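Local coordinates for protein formiminotetrahydrofolate cyclodeaminase (Thermotoga maritima, PDB 1O5H) that probably catalyses the conversion of 5-formiminotetrahydrofolate to 5,10-methenyltetrahydrofolate with release of ammonia, at residues A49-V54 with E76-A81; E72-A77 with E136-F141; K115-V120 with L169-E174; D123-M128 with E189-Q194. All coordinates share one frame; numbering follows the deposited sequence.

Interaction 1: residues A49-V54 with E76-A81; sequences ALAEMV and EAMEEA
Glu52 and Met78 mark the closest backbone approach here, with Glu52 CA 5.7 Å from Met78 CA. Segments 49-54 and 76-81 are both helical and nearly antiparallel. Their axes come within 8.8 Å and make an angle of 162° in their N-to-C directions. Met78, a selenomethionine, meets its neighbours with two parts of its chain. Met78 CB lies 3.7 Å from Glu52 CB, and the two side chains then slide past each other in opposite directions. A bend at chi2 brings Met78 SE to 4.1 Å from Ala51 CB. This is side-by-side packing of helices 36-56 and 68-100 within the helical bundle. Met78 also touches Leu131 of helix 107-141. Glu52 has CG anti to the backbone N (chi1 -166°) and an extended chain, which carries its carboxylate across to Glu79. The two carboxylate planes are turned 72° apart. Arg82 makes a salt bridge with Glu52 OE1 and a weak, long ion pair with Glu79 OE1. With an alanine in place of Glu52, Arg82 would probably keep only the weak pair with Glu79, whose carboxylate would lose its neighbour. Ala28 of the second subunit also packs on Glu52.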
loop_
_atom_site.group_PDB
_atom_site.type_symbol
_atom_site.label_atom_id
_atom_site.label_comp_id
_atom_site.label_asym_id
_atom_site.label_seq_id
_atom_site.Cartn_x
_atom_site.Cartn_y
_atom_site.Cartn_z
ATOM N N ALA A 49 10.116 -2.726 -4.470
ATOM C CA ALA A 49 10.516 -4.117 -4.585
ATOM C C ALA A 49 9.801 -4.849 -5.715
ATOM O O ALA A 49 10.427 -5.621 -6.429
ATOM C CB ALA A 49 10.338 -4.848 -3.278
ATOM N N LEU A 50 8.508 -4.614 -5.910
ATOM C CA LEU A 50 7.862 -5.244 -7.060
ATOM C C LEU A 50 8.514 -4.758 -8.354
ATOM O O LEU A 50 8.826 -5.555 -9.239
ATOM C CB LEU A 50 6.369 -4.995 -7.073
ATOM C CG LEU A 50 5.616 -5.609 -5.894
ATOM C CD1 LEU A 50 4.326 -4.850 -5.691
ATOM C CD2 LEU A 50 5.336 -7.092 -6.090
ATOM N N ALA A 51 8.765 -3.456 -8.460
ATOM C CA ALA A 51 9.363 -2.945 -9.678
ATOM C C ALA A 51 10.712 -3.603 -9.876
ATOM O O ALA A 51 11.076 -3.970 -10.995
ATOM C CB ALA A 51 9.515 -1.477 -9.616
ATOM N N GLU A 52 11.458 -3.758 -8.791
ATOM C CA GLU A 52 12.714 -4.456 -8.871
ATOM C C GLU A 52 12.526 -5.907 -9.343
ATOM O O GLU A 52 13.299 -6.395 -10.182
ATOM C CB GLU A 52 13.422 -4.417 -7.529
ATOM C CG GLU A 52 14.876 -4.820 -7.626
ATOM C CD GLU A 52 15.633 -4.659 -6.329
ATOM O OE1 GLU A 52 15.226 -3.845 -5.482
ATOM O OE2 GLU A 52 16.651 -5.349 -6.164
HETATM N N MSE A 53 11.502 -6.590 -8.823
HETATM C CA MSE A 53 11.242 -7.967 -9.223
HETATM C C MSE A 53 11.020 -8.068 -10.713
HETATM O O MSE A 53 11.666 -8.860 -11.377
HETATM C CB MSE A 53 10.056 -8.534 -8.490
HETATM C CG MSE A 53 9.487 -9.799 -9.104
HETATM SE SE MSE A 53 8.054 -10.380 -7.923
HETATM C CE MSE A 53 7.274 -12.027 -9.054
ATOM N N VAL A 54 10.129 -7.242 -11.239
ATOM C CA VAL A 54 9.864 -7.229 -12.660
ATOM C C VAL A 54 11.139 -6.935 -13.452
ATOM O O VAL A 54 11.398 -7.575 -14.486
ATOM C CB VAL A 54 8.746 -6.237 -13.027
ATOM C CG1 VAL A 54 8.571 -6.179 -14.524
ATOM C CG2 VAL A 54 7.408 -6.636 -12.344
ATOM N N GLU A 76 19.144 -1.330 -9.690
ATOM C CA GLU A 76 20.002 -0.488 -8.860
ATOM C C GLU A 76 19.234 0.691 -8.265
ATOM O O GLU A 76 19.399 0.990 -7.084
ATOM C CB GLU A 76 21.249 -0.039 -9.651
ATOM C CG GLU A 76 21.937 1.230 -9.151
ATOM C CD GLU A 76 22.868 1.003 -7.975
ATOM O OE1 GLU A 76 24.104 0.933 -8.205
ATOM O OE2 GLU A 76 22.366 0.905 -6.828
ATOM N N ALA A 77 18.390 1.337 -9.068
ATOM C CA ALA A 77 17.574 2.461 -8.582
ATOM C C ALA A 77 16.537 2.046 -7.529
ATOM O O ALA A 77 16.287 2.769 -6.558
ATOM C CB ALA A 77 16.896 3.188 -9.737
HETATM N N MSE A 78 15.937 0.881 -7.727
HETATM C CA MSE A 78 14.942 0.392 -6.793
HETATM C C MSE A 78 15.600 -0.055 -5.500
HETATM O O MSE A 78 14.991 -0.050 -4.434
HETATM C CB MSE A 78 14.130 -0.737 -7.416
HETATM C CG MSE A 78 13.278 -0.288 -8.595
HETATM SE SE MSE A 78 12.144 1.284 -8.213
HETATM C CE MSE A 78 13.381 2.795 -8.443
ATOM N N GLU A 79 16.857 -0.439 -5.598
ATOM C CA GLU A 79 17.606 -0.783 -4.416
ATOM C C GLU A 79 17.832 0.468 -3.584
ATOM O O GLU A 79 17.658 0.459 -2.360
ATOM C CB GLU A 79 18.930 -1.430 -4.805
ATOM C CG GLU A 79 18.810 -2.904 -5.173
ATOM C CD GLU A 79 18.420 -3.778 -3.987
ATOM O OE1 GLU A 79 18.396 -3.274 -2.835
ATOM O OE2 GLU A 79 18.140 -4.973 -4.204
ATOM N N GLU A 80 18.207 1.549 -4.267
ATOM C CA GLU A 80 18.566 2.800 -3.611
ATOM C C GLU A 80 17.300 3.491 -3.109
ATOM O O GLU A 80 17.329 4.168 -2.074
ATOM C CB GLU A 80 19.378 3.707 -4.546
ATOM N N ALA A 81 16.186 3.304 -3.817
ATOM C CA ALA A 81 14.929 3.926 -3.398
ATOM C C ALA A 81 14.410 3.329 -2.089
ATOM O O ALA A 81 13.904 4.038 -1.230
ATOM C CB ALA A 81 13.904 3.817 -4.460
#

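Interaction 2: residues E72-A77 with E136-F141; sequences ERIVEA and EKLAEF
Ile74 and Leu138 form the apolar half of this contact. The methyl CD1 of Ile74 meets CD2 of Leu138 at 3.8 Å. The two side chains slide past each other in opposite directions. They meet through their outermost methyls. Ile74 holds CG1 anti to the carbonyl carbon (chi1 -67°) and is extended beyond it (chi2 168°), which carries CD1 across the gap. The backbones stay well apart, with Ile74 CA 9.1 Å from Leu138 CA, and long side chains bridge that space. Both residues are buried. Leu138 also touches Met71 of helix 68-100 and Ala51 of helix 36-56, while Ile74 packs on Glu134.

The charged half lies toward solvent and is made by Arg73 and Lys137. Arg73 is bent at chi3 (58°), and its side chain crosses that of Lys137 at about a right angle. Lys137 is extended beyond CG. Arg73 NH2 and Lys137 NZ are 4.1 Å apart. Acids lie close by. Arg73 NH2 forms salt bridges with Glu134 and Glu70, and Lys137 NZ has a weak, long ion pair with the same Glu70. Glu134 and Glu70 together probably offset much of the repulsion between the two positive charges.

A buried methyl contact with a charged margin beside it fits packing between neighbouring antiparallel helices of the bundle. Here it joins helices 68-100 and 107-141, near the end of the latter, in the all-helical fold of this cyclodeaminase.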
loop_
_atom_site.group_PDB
_atom_site.type_symbol
_atom_site.label_atom_id
_atom_site.label_comp_id
_atom_site.label_asym_id
_atom_site.label_seq_id
_atom_site.Cartn_x
_atom_site.Cartn_y
_atom_site.Cartn_z
ATOM N N GLU A 72 19.094 -3.463 -15.513
ATOM C CA GLU A 72 20.050 -3.417 -14.410
ATOM C C GLU A 72 20.074 -2.049 -13.752
ATOM O O GLU A 72 20.283 -1.938 -12.547
ATOM C CB GLU A 72 21.435 -3.806 -14.872
ATOM C CG GLU A 72 21.625 -5.311 -14.878
ATOM C CD GLU A 72 22.554 -5.796 -15.992
ATOM O OE1 GLU A 72 22.782 -5.044 -16.969
ATOM O OE2 GLU A 72 23.053 -6.943 -15.905
ATOM N N ARG A 73 19.834 -1.022 -14.560
ATOM C CA ARG A 73 19.759 0.349 -14.094
ATOM C C ARG A 73 18.600 0.525 -13.108
ATOM O O ARG A 73 18.736 1.233 -12.102
ATOM C CB ARG A 73 19.608 1.291 -15.295
ATOM C CG ARG A 73 19.927 2.760 -15.007
ATOM C CD ARG A 73 19.305 3.759 -16.000
ATOM N NE ARG A 73 17.846 3.627 -16.051
ATOM C CZ ARG A 73 17.000 4.159 -15.160
ATOM N NH1 ARG A 73 17.460 4.888 -14.141
ATOM N NH2 ARG A 73 15.687 3.965 -15.291
ATOM N N ILE A 74 17.474 -0.123 -13.394
ATOM C CA ILE A 74 16.290 -0.016 -12.559
ATOM C C ILE A 74 16.494 -0.778 -11.263
ATOM O O ILE A 74 16.248 -0.253 -10.174
ATOM C CB ILE A 74 15.043 -0.542 -13.302
ATOM C CG1 ILE A 74 14.710 0.374 -14.472
ATOM C CG2 ILE A 74 13.847 -0.608 -12.360
ATOM C CD1 ILE A 74 13.704 -0.185 -15.413
ATOM N N VAL A 75 16.933 -2.022 -11.383
ATOM C CA VAL A 75 17.277 -2.800 -10.207
ATOM C C VAL A 75 18.080 -1.952 -9.206
ATOM O O VAL A 75 17.717 -1.840 -8.033
ATOM C CB VAL A 75 18.054 -4.039 -10.597
ATOM C CG1 VAL A 75 18.642 -4.715 -9.368
ATOM C CG2 VAL A 75 17.135 -4.977 -11.342
ATOM N N GLU A 76 19.144 -1.330 -9.690
ATOM C CA GLU A 76 20.002 -0.488 -8.860
ATOM C C GLU A 76 19.234 0.691 -8.265
ATOM O O GLU A 76 19.399 0.990 -7.084
ATOM C CB GLU A 76 21.249 -0.039 -9.651
ATOM C CG GLU A 76 21.937 1.230 -9.151
ATOM C CD GLU A 76 22.868 1.003 -7.975
ATOM O OE1 GLU A 76 24.104 0.933 -8.205
ATOM O OE2 GLU A 76 22.366 0.905 -6.828
ATOM N N ALA A 77 18.390 1.337 -9.068
ATOM C CA ALA A 77 17.574 2.461 -8.582
ATOM C C ALA A 77 16.537 2.046 -7.529
ATOM O O ALA A 77 16.287 2.769 -6.558
ATOM C CB ALA A 77 16.896 3.188 -9.737
ATOM N N GLU A 136 6.441 3.066 -15.529
ATOM C CA GLU A 136 6.086 3.291 -16.929
ATOM C C GLU A 136 7.058 2.565 -17.884
ATOM O O GLU A 136 6.635 1.918 -18.859
ATOM C CB GLU A 136 5.982 4.762 -17.271
ATOM C CG GLU A 136 5.336 4.957 -18.617
ATOM C CD GLU A 136 5.172 6.404 -19.001
ATOM O OE1 GLU A 136 5.179 7.297 -18.123
ATOM O OE2 GLU A 136 5.009 6.641 -20.214
ATOM N N LYS A 137 8.353 2.647 -17.600
ATOM C CA LYS A 137 9.319 1.926 -18.416
ATOM C C LYS A 137 9.060 0.434 -18.324
ATOM O O LYS A 137 9.055 -0.250 -19.342
ATOM C CB LYS A 137 10.758 2.291 -18.049
ATOM C CG LYS A 137 11.175 3.636 -18.648
ATOM C CD LYS A 137 12.413 4.249 -17.996
ATOM C CE LYS A 137 12.640 5.651 -18.532
ATOM N NZ LYS A 137 14.060 6.071 -18.432
ATOM N N LEU A 138 8.778 -0.070 -17.125
ATOM C CA LEU A 138 8.523 -1.501 -16.990
ATOM C C LEU A 138 7.245 -1.960 -17.730
ATOM O O LEU A 138 7.235 -2.990 -18.397
ATOM C CB LEU A 138 8.465 -1.891 -15.524
ATOM C CG LEU A 138 9.777 -1.767 -14.754
ATOM C CD1 LEU A 138 9.540 -2.025 -13.297
ATOM C CD2 LEU A 138 10.835 -2.715 -15.269
ATOM N N ALA A 139 6.167 -1.186 -17.622
ATOM C CA ALA A 139 4.964 -1.492 -18.367
ATOM C C ALA A 139 5.286 -1.697 -19.827
ATOM O O ALA A 139 4.701 -2.569 -20.476
ATOM C CB ALA A 139 3.953 -0.381 -18.231
ATOM N N GLU A 140 6.215 -0.906 -20.356
ATOM C CA GLU A 140 6.390 -0.879 -21.801
ATOM C C GLU A 140 7.431 -1.872 -22.284
ATOM O O GLU A 140 7.210 -2.571 -23.244
ATOM C CB GLU A 140 6.729 0.536 -22.266
ATOM C CG GLU A 140 6.640 0.732 -23.770
ATOM C CD GLU A 140 7.091 2.121 -24.192
ATOM O OE1 GLU A 140 7.137 3.035 -23.317
ATOM O OE2 GLU A 140 7.399 2.290 -25.400
ATOM N N PHE A 141 8.553 -1.941 -21.579
ATOM C CA PHE A 141 9.719 -2.718 -22.002
ATOM C C PHE A 141 10.021 -3.897 -21.104
ATOM O O PHE A 141 10.877 -4.690 -21.406
ATOM C CB PHE A 141 10.950 -1.826 -22.044
ATOM C CG PHE A 141 10.805 -0.648 -22.952
ATOM C CD1 PHE A 141 10.714 -0.824 -24.341
ATOM C CD2 PHE A 141 10.768 0.645 -22.427
ATOM C CE1 PHE A 141 10.584 0.276 -25.197
ATOM C CE2 PHE A 141 10.640 1.764 -23.267
ATOM C CZ PHE A 141 10.550 1.584 -24.657
#

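Interaction 3: residues K115-V120 with L169-E174; sequences KEAASV and LINLKE
Asn171 packs directly on Ala118, with Asn171 CB 3.6 Å from Ala118 CB. Its amide reaches the preceding residue, Ala117, where Asn171 OD1 lies 3.7 Å from the methyl CB of Ala117. Leu172 adds a looser touch, its CD2 being 4.3 Å from Ala118 CB. The backbones come close, and Ala118 CA is 5.2 Å from Asn171 CA.

The first torsion of Asn171 helps to explain the two touches. CG stands anti to the carbonyl carbon, beside the backbone N (chi1 -73°), which points the amide toward segment 115-120, with OD1 near Ala117 CB. ND2 is hydrogen-bonded to the backbone oxygen of Asn167, one turn earlier in its own helix. This bond probably helps to fix the amide's rotation.

Further out, Met184 of helix 178-206 touches both Ala118 and Leu172. Ala95 and Val99 of helix 68-100 lie against Ala117. The contact thus ties helix 107-141 to the C-terminal part of helix 147-172 within the helical bundle, with two other helices packed around it.

The chemistry is van der Waals contact throughout. Two methyl side chains let the helices come this near, and ND2 of Asn171 has a hydrogen-bond partner in its own helix.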
loop_
_atom_site.group_PDB
_atom_site.type_symbol
_atom_site.label_atom_id
_atom_site.label_comp_id
_atom_site.label_asym_id
_atom_site.label_seq_id
_atom_site.Cartn_x
_atom_site.Cartn_y
_atom_site.Cartn_z
ATOM N N LYS A 115 8.365 22.831 9.275
ATOM C CA LYS A 115 8.908 22.824 7.915
ATOM C C LYS A 115 9.614 21.525 7.628
ATOM O O LYS A 115 9.365 20.884 6.608
ATOM C CB LYS A 115 9.874 23.986 7.674
ATOM C CG LYS A 115 9.196 25.331 7.405
ATOM C CD LYS A 115 10.216 26.446 7.252
ATOM C CE LYS A 115 9.623 27.812 7.550
ATOM N NZ LYS A 115 10.305 28.795 6.682
ATOM N N GLU A 116 10.502 21.132 8.533
ATOM C CA GLU A 116 11.238 19.891 8.352
ATOM C C GLU A 116 10.255 18.759 8.236
ATOM O O GLU A 116 10.365 17.946 7.326
ATOM C CB GLU A 116 12.196 19.635 9.506
ATOM C CG GLU A 116 13.459 20.467 9.430
ATOM C CD GLU A 116 14.382 20.244 10.610
ATOM O OE1 GLU A 116 14.061 19.402 11.479
ATOM O OE2 GLU A 116 15.434 20.919 10.676
ATOM N N ALA A 117 9.276 18.725 9.137
ATOM C CA ALA A 117 8.290 17.654 9.138
ATOM C C ALA A 117 7.538 17.568 7.812
ATOM O O ALA A 117 7.349 16.493 7.267
ATOM C CB ALA A 117 7.339 17.827 10.263
ATOM N N ALA A 118 7.130 18.707 7.285
ATOM C CA ALA A 118 6.425 18.721 6.033
ATOM C C ALA A 118 7.298 18.198 4.888
ATOM O O ALA A 118 6.785 17.662 3.917
ATOM C CB ALA A 118 5.950 20.116 5.760
ATOM N N SER A 119 8.614 18.332 5.014
ATOM C CA SER A 119 9.526 17.951 3.933
ATOM C C SER A 119 9.594 16.465 3.801
ATOM O O SER A 119 9.891 15.949 2.718
ATOM C CB SER A 119 10.946 18.471 4.170
ATOM O OG SER A 119 10.948 19.879 4.155
ATOM N N VAL A 120 9.353 15.766 4.902
ATOM C CA VAL A 120 9.535 14.331 4.886
ATOM C C VAL A 120 8.605 13.661 3.882
ATOM O O VAL A 120 9.109 13.042 2.931
ATOM C CB VAL A 120 9.422 13.707 6.262
ATOM C CG1 VAL A 120 9.428 12.194 6.142
ATOM C CG2 VAL A 120 10.560 14.190 7.118
ATOM N N LEU A 169 -0.006 18.082 3.340
ATOM C CA LEU A 169 -0.946 19.165 3.627
ATOM C C LEU A 169 -1.278 19.361 5.097
ATOM O O LEU A 169 -1.400 20.506 5.526
ATOM C CB LEU A 169 -2.209 19.068 2.806
ATOM C CG LEU A 169 -1.933 19.059 1.312
ATOM C CD1 LEU A 169 -3.229 19.021 0.552
ATOM C CD2 LEU A 169 -1.152 20.264 0.919
ATOM N N ILE A 170 -1.412 18.287 5.876
ATOM C CA ILE A 170 -1.680 18.501 7.304
ATOM C C ILE A 170 -0.584 19.344 7.916
ATOM O O ILE A 170 -0.862 20.185 8.760
ATOM C CB ILE A 170 -1.928 17.202 8.136
ATOM C CG1 ILE A 170 -0.721 16.242 8.039
ATOM C CG2 ILE A 170 -3.310 16.591 7.771
ATOM C CD1 ILE A 170 -0.641 15.109 9.106
ATOM N N ASN A 171 0.655 19.155 7.476
ATOM C CA ASN A 171 1.739 19.961 7.998
ATOM C C ASN A 171 1.768 21.393 7.512
ATOM O O ASN A 171 1.860 22.333 8.317
ATOM C CB ASN A 171 3.037 19.268 7.751
ATOM C CG ASN A 171 3.216 18.090 8.663
ATOM O OD1 ASN A 171 3.640 18.245 9.811
ATOM N ND2 ASN A 171 2.874 16.917 8.186
ATOM N N LEU A 172 1.635 21.573 6.210
ATOM C CA LEU A 172 1.615 22.912 5.646
ATOM C C LEU A 172 0.672 23.878 6.339
ATOM O O LEU A 172 1.046 25.032 6.577
ATOM C CB LEU A 172 1.264 22.861 4.165
ATOM C CG LEU A 172 2.431 22.369 3.325
ATOM C CD1 LEU A 172 2.110 22.577 1.882
ATOM C CD2 LEU A 172 3.691 23.120 3.727
ATOM N N LYS A 173 -0.542 23.412 6.653
ATOM C CA LYS A 173 -1.591 24.280 7.190
ATOM C C LYS A 173 -1.211 24.924 8.512
ATOM O O LYS A 173 -1.772 25.945 8.899
ATOM C CB LYS A 173 -2.928 23.558 7.302
ATOM C CG LYS A 173 -2.997 22.514 8.385
ATOM C CD LYS A 173 -4.385 21.879 8.431
ATOM C CE LYS A 173 -4.372 20.666 9.357
ATOM N NZ LYS A 173 -5.721 20.331 9.895
ATOM N N GLU A 174 -0.234 24.339 9.189
ATOM C CA GLU A 174 0.293 24.920 10.424
ATOM C C GLU A 174 1.431 25.945 10.254
ATOM O O GLU A 174 1.785 26.644 11.202
ATOM C CB GLU A 174 0.756 23.793 11.341
ATOM C CG GLU A 174 -0.344 22.798 11.697
ATOM C CD GLU A 174 -1.601 23.471 12.262
ATOM O OE1 GLU A 174 -1.478 24.537 12.928
ATOM O OE2 GLU A 174 -2.718 22.927 12.032
#

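Interaction 4: residues D123-M128 with E189-Q194; sequences DVIRVM and EEQEAQ
Ile125 and Arg126 pack against Gln191 in a mostly buried helix-helix contact near the middle of the molecule. It joins helix 107-141 to helix 178-206 in the all-helical bundle. The two segments run in broadly the same direction. Arg126 and Gln191 have the nearest backbones, with 6.8 Å between Arg126 CA and Gln191 CA.

The apolar part is small. Ile125 CG2 lies 3.6 Å from Gln191 CB, and the two side chains cross at a slant. Leu188 and Ile195 of helix 178-206 also touch Ile125, so Gln191 is one of several residues around it.

The amide oxygen of Gln191 lies beside Arg126. A bend at chi2 (-65°) folds the Gln191 chain and brings its amide alongside the aliphatic stem of Arg126. Lys129 gives that oxygen a weak hydrogen bond. Arg126 is extended from CG to NE, which carries the guanidinium away from the amide, and the two planes are 87° apart. Its main partner is Glu187, which forms a salt bridge with NE. Asp123 OD1 is a more distant partner, 3.8 Å from Arg126 NE and well out of the guanidinium plane, so only charge attraction acts there. Across the contact, Arg126 CG lies 3.3 Å from Gln191 OE1.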
loop_
_atom_site.group_PDB
_atom_site.type_symbol
_atom_site.label_atom_id
_atom_site.label_comp_id
_atom_site.label_asym_id
_atom_site.label_seq_id
_atom_site.Cartn_x
_atom_site.Cartn_y
_atom_site.Cartn_z
ATOM N N ASP A 123 9.446 14.402 0.400
ATOM C CA ASP A 123 10.537 13.573 -0.103
ATOM C C ASP A 123 10.046 12.203 -0.509
ATOM O O ASP A 123 10.398 11.727 -1.584
ATOM C CB ASP A 123 11.696 13.525 0.881
ATOM C CG ASP A 123 12.468 14.845 0.903
ATOM O OD1 ASP A 123 12.263 15.641 -0.048
ATOM O OD2 ASP A 123 13.283 15.190 1.800
ATOM N N VAL A 124 9.182 11.601 0.308
ATOM C CA VAL A 124 8.601 10.313 -0.042
ATOM C C VAL A 124 7.943 10.409 -1.396
ATOM O O VAL A 124 8.141 9.538 -2.246
ATOM C CB VAL A 124 7.553 9.829 0.971
ATOM C CG1 VAL A 124 6.926 8.557 0.480
ATOM C CG2 VAL A 124 8.187 9.589 2.318
ATOM N N ILE A 125 7.177 11.469 -1.611
ATOM C CA ILE A 125 6.513 11.664 -2.897
ATOM C C ILE A 125 7.498 11.744 -4.055
ATOM O O ILE A 125 7.243 11.249 -5.148
ATOM C CB ILE A 125 5.661 12.926 -2.877
ATOM C CG1 ILE A 125 4.421 12.712 -2.017
ATOM C CG2 ILE A 125 5.247 13.290 -4.273
ATOM C CD1 ILE A 125 3.615 13.956 -1.776
ATOM N N ARG A 126 8.638 12.372 -3.828
ATOM C CA ARG A 126 9.586 12.460 -4.916
ATOM C C ARG A 126 10.041 11.079 -5.286
ATOM O O ARG A 126 10.103 10.767 -6.457
ATOM C CB ARG A 126 10.786 13.280 -4.539
ATOM C CG ARG A 126 10.557 14.732 -4.354
ATOM C CD ARG A 126 11.878 15.407 -4.206
ATOM N NE ARG A 126 11.754 16.724 -3.616
ATOM C CZ ARG A 126 12.687 17.650 -3.736
ATOM N NH1 ARG A 126 12.528 18.848 -3.162
ATOM N NH2 ARG A 126 13.780 17.374 -4.446
ATOM N N VAL A 127 10.359 10.250 -4.299
ATOM C CA VAL A 127 10.703 8.864 -4.604
ATOM C C VAL A 127 9.560 8.197 -5.372
ATOM O O VAL A 127 9.787 7.511 -6.368
ATOM C CB VAL A 127 11.041 8.051 -3.352
ATOM C CG1 VAL A 127 11.421 6.636 -3.741
ATOM C CG2 VAL A 127 12.175 8.721 -2.537
HETATM N N MSE A 128 8.331 8.442 -4.955
HETATM C CA MSE A 128 7.205 7.903 -5.701
HETATM C C MSE A 128 7.193 8.382 -7.137
HETATM O O MSE A 128 6.986 7.583 -8.046
HETATM C CB MSE A 128 5.868 8.197 -5.016
HETATM C CG MSE A 128 5.676 7.422 -3.714
HETATM SE SE MSE A 128 5.851 5.450 -3.932
HETATM C CE MSE A 128 7.788 5.155 -3.631
ATOM N N GLU A 189 2.143 19.945 -6.602
ATOM C CA GLU A 189 1.234 19.985 -7.736
ATOM C C GLU A 189 1.850 19.267 -8.933
ATOM O O GLU A 189 1.193 18.483 -9.642
ATOM C CB GLU A 189 0.993 21.450 -8.053
ATOM C CG GLU A 189 -0.362 21.735 -8.639
ATOM C CD GLU A 189 -0.615 23.213 -8.844
ATOM O OE1 GLU A 189 0.247 23.957 -9.400
ATOM O OE2 GLU A 189 -1.715 23.623 -8.472
ATOM N N GLU A 190 3.135 19.548 -9.127
ATOM C CA GLU A 190 3.945 18.979 -10.180
ATOM C C GLU A 190 4.216 17.508 -9.987
ATOM O O GLU A 190 4.069 16.724 -10.925
ATOM C CB GLU A 190 5.262 19.649 -10.158
ATOM C CG GLU A 190 5.152 21.121 -9.998
ATOM C CD GLU A 190 5.919 21.788 -11.071
ATOM O OE1 GLU A 190 5.571 21.439 -12.238
ATOM O OE2 GLU A 190 6.848 22.586 -10.744
ATOM N N GLN A 191 4.629 17.123 -8.787
ATOM C CA GLN A 191 4.877 15.724 -8.555
ATOM C C GLN A 191 3.576 14.990 -8.813
ATOM O O GLN A 191 3.543 13.959 -9.472
ATOM C CB GLN A 191 5.399 15.488 -7.153
ATOM C CG GLN A 191 6.639 16.304 -6.820
ATOM C CD GLN A 191 7.829 15.938 -7.643
ATOM O OE1 GLN A 191 8.835 15.488 -7.111
ATOM N NE2 GLN A 191 7.735 16.143 -8.944
ATOM N N GLU A 192 2.483 15.570 -8.357
ATOM C CA GLU A 192 1.205 14.947 -8.559
ATOM C C GLU A 192 0.977 14.649 -10.044
ATOM O O GLU A 192 0.590 13.526 -10.428
ATOM C CB GLU A 192 0.106 15.837 -8.021
ATOM C CG GLU A 192 -1.241 15.157 -8.057
ATOM C CD GLU A 192 -2.255 15.758 -7.119
ATOM O OE1 GLU A 192 -1.914 16.640 -6.293
ATOM O OE2 GLU A 192 -3.408 15.333 -7.228
ATOM N N ALA A 193 1.242 15.651 -10.886
ATOM C CA ALA A 193 0.905 15.527 -12.288
ATOM C C ALA A 193 1.745 14.439 -12.918
ATOM O O ALA A 193 1.221 13.604 -13.676
ATOM C CB ALA A 193 1.068 16.834 -12.996
ATOM N N GLN A 194 3.030 14.413 -12.561
ATOM C CA GLN A 194 3.954 13.423 -13.098
ATOM C C GLN A 194 3.490 12.047 -12.698
ATOM O O GLN A 194 3.292 11.177 -13.551
ATOM C CB GLN A 194 5.388 13.713 -12.672
ATOM C CG GLN A 194 6.042 14.810 -13.557
ATOM C CD GLN A 194 7.410 15.243 -13.055
ATOM O OE1 GLN A 194 8.223 14.396 -12.674
ATOM N NE2 GLN A 194 7.673 16.568 -13.046
#

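Helix 107-141 carries one segment of each of interactions 2, 3 and 4, so it links these three. Interactions 1 and 2 are neighbours, with centres 8 Å apart. They share Glu76 and Ala77 and touch where Val54 CG1 meets Leu138 CD2 at 4.2 Å. Interaction 4 is nearest the centre of the chain, 8 Å from it. It touches interaction 1 through Ala81 CB and Val127 CG1, 3.8 Å apart. Interaction 3 lies on the opposite side of the chain's centre from interactions 1 and 2, its centre 28 and 31 Å from theirs. Interactions 1 and 3 also touch the second subunit. None is tied to an identified active site.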